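Local atomic coordinates of biofilm growth-associated repressor (Xylella fastidiosa, PDB entry 3PQJ), a protein that represses transcription of the operon that encodes it by binding a palindromic AT-rich sequence spanning the -10 region of the blh promoter. Residues A[64-69]-A[77-82]. Numbering follows the deposited sequence.
Sequences GIVETR and YRLTEA
Thr68 lays its methyl over one face of the Tyr77 ring, a CH-pi contact with CG2 3.7 Å from the ring centroid and 23° off the normal. The two side chains run side by side, while Val66 meets the same ring at its edge, in plane, Val66 CG2 3.7 Å from Tyr77 CD1. Beyond the ring, Tyr77 OH is hydrogen-bonded to Arg61 of helix 52-63. Leu79 joins Val66 on this side of the sheet, Leu79 CD1 to Val66 CG1 4.2 Å, the two side chains at about a right angle; helix 23-32 packs against both.

On the other side, Glu67 and Arg78 point the same way, but Glu67 OE2 stays 4.5 Å from Arg78 NE, too far for a salt bridge. With CG set between backbone N and carbonyl carbon (chi1 86°), the extended Glu67 chain passes Thr80, whose CG2 touches Glu67 CD at 3.5 Å.

The paired backbone bonds between Glu67 and Arg78 help tie strands 66-70 and 75-79 into the antiparallel hairpin, the wing of this ArsR-type winged helix-turn-helix. Just before strand 66-70 begins and just after strand 75-79 ends, Ile65 O takes Thr80 N at 2.8 Å, plus weak bonds from Thr80 OG1 and Glu81 N. Glu81 then caps helix 82-95 through Lys83 N. Chemically, then, backbone bonds and apolar packing dominate this pairing, while exposed Glu67 and Arg78 probably add only mild electrostatic attraction.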
loop_
_atom_site.group_PDB
_atom_site.type_symbol
_atom_site.label_atom_id
_atom_site.label_comp_id
_atom_site.label_asym_id
_atom_site.label_seq_id
_atom_site.Cartn_x
_atom_site.Cartn_y
_atom_site.Cartn_z
ATOM N N GLY A 64 -5.402 11.936 -7.493
ATOM C CA GLY A 64 -4.767 12.200 -8.778
ATOM C C GLY A 64 -4.207 10.997 -9.513
ATOM O O GLY A 64 -3.456 11.175 -10.466
ATOM N N ILE A 65 -4.576 9.774 -9.110
ATOM C CA ILE A 65 -4.098 8.537 -9.740
ATOM C C ILE A 65 -5.050 8.011 -10.852
ATOM O O ILE A 65 -4.674 7.128 -11.630
ATOM C CB ILE A 65 -3.675 7.433 -8.701
ATOM C CG1 ILE A 65 -4.864 6.603 -8.168
ATOM C CG2 ILE A 65 -2.772 7.987 -7.583
ATOM C CD1 ILE A 65 -4.461 5.354 -7.325
ATOM N N VAL A 66 -6.294 8.511 -10.882
ATOM C CA VAL A 66 -7.273 8.144 -11.896
ATOM C C VAL A 66 -7.778 9.412 -12.574
ATOM O O VAL A 66 -7.836 10.464 -11.932
ATOM C CB VAL A 66 -8.461 7.257 -11.402
ATOM C CG1 VAL A 66 -7.996 6.041 -10.592
ATOM C CG2 VAL A 66 -9.514 8.070 -10.648
ATOM N N GLU A 67 -8.154 9.315 -13.856
ATOM C CA GLU A 67 -8.743 10.416 -14.608
ATOM C C GLU A 67 -10.097 9.974 -15.166
ATOM O O GLU A 67 -10.370 8.778 -15.239
ATOM C CB GLU A 67 -7.794 10.933 -15.717
ATOM C CG GLU A 67 -7.883 10.184 -17.032
ATOM C CD GLU A 67 -6.852 10.591 -18.053
ATOM O OE1 GLU A 67 -6.242 11.673 -17.880
ATOM O OE2 GLU A 67 -6.613 9.804 -18.998
ATOM N N THR A 68 -10.935 10.941 -15.542
ATOM C CA THR A 68 -12.247 10.680 -16.113
ATOM C C THR A 68 -12.322 11.088 -17.572
ATOM O O THR A 68 -11.675 12.045 -17.984
ATOM C CB THR A 68 -13.340 11.368 -15.314
ATOM O OG1 THR A 68 -12.948 12.722 -15.064
ATOM C CG2 THR A 68 -13.637 10.658 -14.029
ATOM N N ARG A 69 -13.105 10.333 -18.339
ATOM C CA ARG A 69 -13.446 10.593 -19.728
ATOM C C ARG A 69 -14.979 10.579 -19.724
ATOM O O ARG A 69 -15.591 9.640 -19.209
ATOM C CB ARG A 69 -12.893 9.514 -20.650
ATOM C CG ARG A 69 -12.773 9.977 -22.089
ATOM C CD ARG A 69 -12.603 8.790 -22.997
ATOM N NE ARG A 69 -13.837 8.569 -23.749
ATOM C CZ ARG A 69 -14.405 7.386 -23.952
ATOM N NH1 ARG A 69 -13.863 6.284 -23.445
ATOM N NH2 ARG A 69 -15.513 7.293 -24.673
ATOM N N TYR A 77 -13.423 5.693 -16.340
ATOM C CA TYR A 77 -12.272 5.867 -15.458
ATOM C C TYR A 77 -11.039 5.173 -16.019
ATOM O O TYR A 77 -11.136 4.080 -16.585
ATOM C CB TYR A 77 -12.589 5.375 -14.047
ATOM C CG TYR A 77 -13.375 6.376 -13.234
ATOM C CD1 TYR A 77 -12.732 7.260 -12.374
ATOM C CD2 TYR A 77 -14.765 6.438 -13.316
ATOM C CE1 TYR A 77 -13.452 8.175 -11.605
ATOM C CE2 TYR A 77 -15.497 7.363 -12.567
ATOM C CZ TYR A 77 -14.834 8.228 -11.707
ATOM O OH TYR A 77 -15.539 9.145 -10.955
ATOM N N ARG A 78 -9.886 5.824 -15.872
ATOM C CA ARG A 78 -8.594 5.337 -16.355
ATOM C C ARG A 78 -7.551 5.559 -15.279
ATOM O O ARG A 78 -7.581 6.573 -14.604
ATOM C CB ARG A 78 -8.198 6.114 -17.623
ATOM C CG ARG A 78 -7.141 5.461 -18.480
ATOM C CD ARG A 78 -6.857 6.312 -19.697
ATOM N NE ARG A 78 -5.938 5.649 -20.623
ATOM C CZ ARG A 78 -6.316 4.828 -21.604
ATOM N NH1 ARG A 78 -7.603 4.565 -21.803
ATOM N NH2 ARG A 78 -5.409 4.269 -22.395
ATOM N N LEU A 79 -6.613 4.633 -15.139
ATOM C CA LEU A 79 -5.512 4.764 -14.185
ATOM C C LEU A 79 -4.366 5.523 -14.869
ATOM O O LEU A 79 -3.883 5.101 -15.927
ATOM C CB LEU A 79 -5.056 3.375 -13.667
ATOM C CG LEU A 79 -3.993 3.333 -12.578
ATOM C CD1 LEU A 79 -4.592 3.694 -11.239
ATOM C CD2 LEU A 79 -3.384 1.978 -12.498
ATOM N N THR A 80 -3.945 6.643 -14.273
ATOM C CA THR A 80 -2.891 7.464 -14.867
ATOM C C THR A 80 -1.547 7.400 -14.165
ATOM O O THR A 80 -0.520 7.649 -14.795
ATOM C CB THR A 80 -3.372 8.892 -15.086
ATOM O OG1 THR A 80 -3.758 9.453 -13.831
ATOM C CG2 THR A 80 -4.509 8.970 -16.095
ATOM N N GLU A 81 -1.548 7.103 -12.857
ATOM C CA GLU A 81 -0.311 7.033 -12.101
ATOM C C GLU A 81 0.332 5.674 -12.340
ATOM O O GLU A 81 -0.176 4.649 -11.865
ATOM C CB GLU A 81 -0.554 7.317 -10.602
ATOM C CG GLU A 81 0.688 7.370 -9.725
ATOM C CD GLU A 81 1.823 8.225 -10.263
ATOM O OE1 GLU A 81 1.754 9.468 -10.141
ATOM O OE2 GLU A 81 2.780 7.649 -10.824
ATOM N N ALA A 82 1.461 5.675 -13.098
ATOM C CA ALA A 82 2.247 4.478 -13.403
ATOM C C ALA A 82 2.776 3.803 -12.144
ATOM O O ALA A 82 2.883 2.575 -12.126
ATOM C CB ALA A 82 3.393 4.813 -14.343
#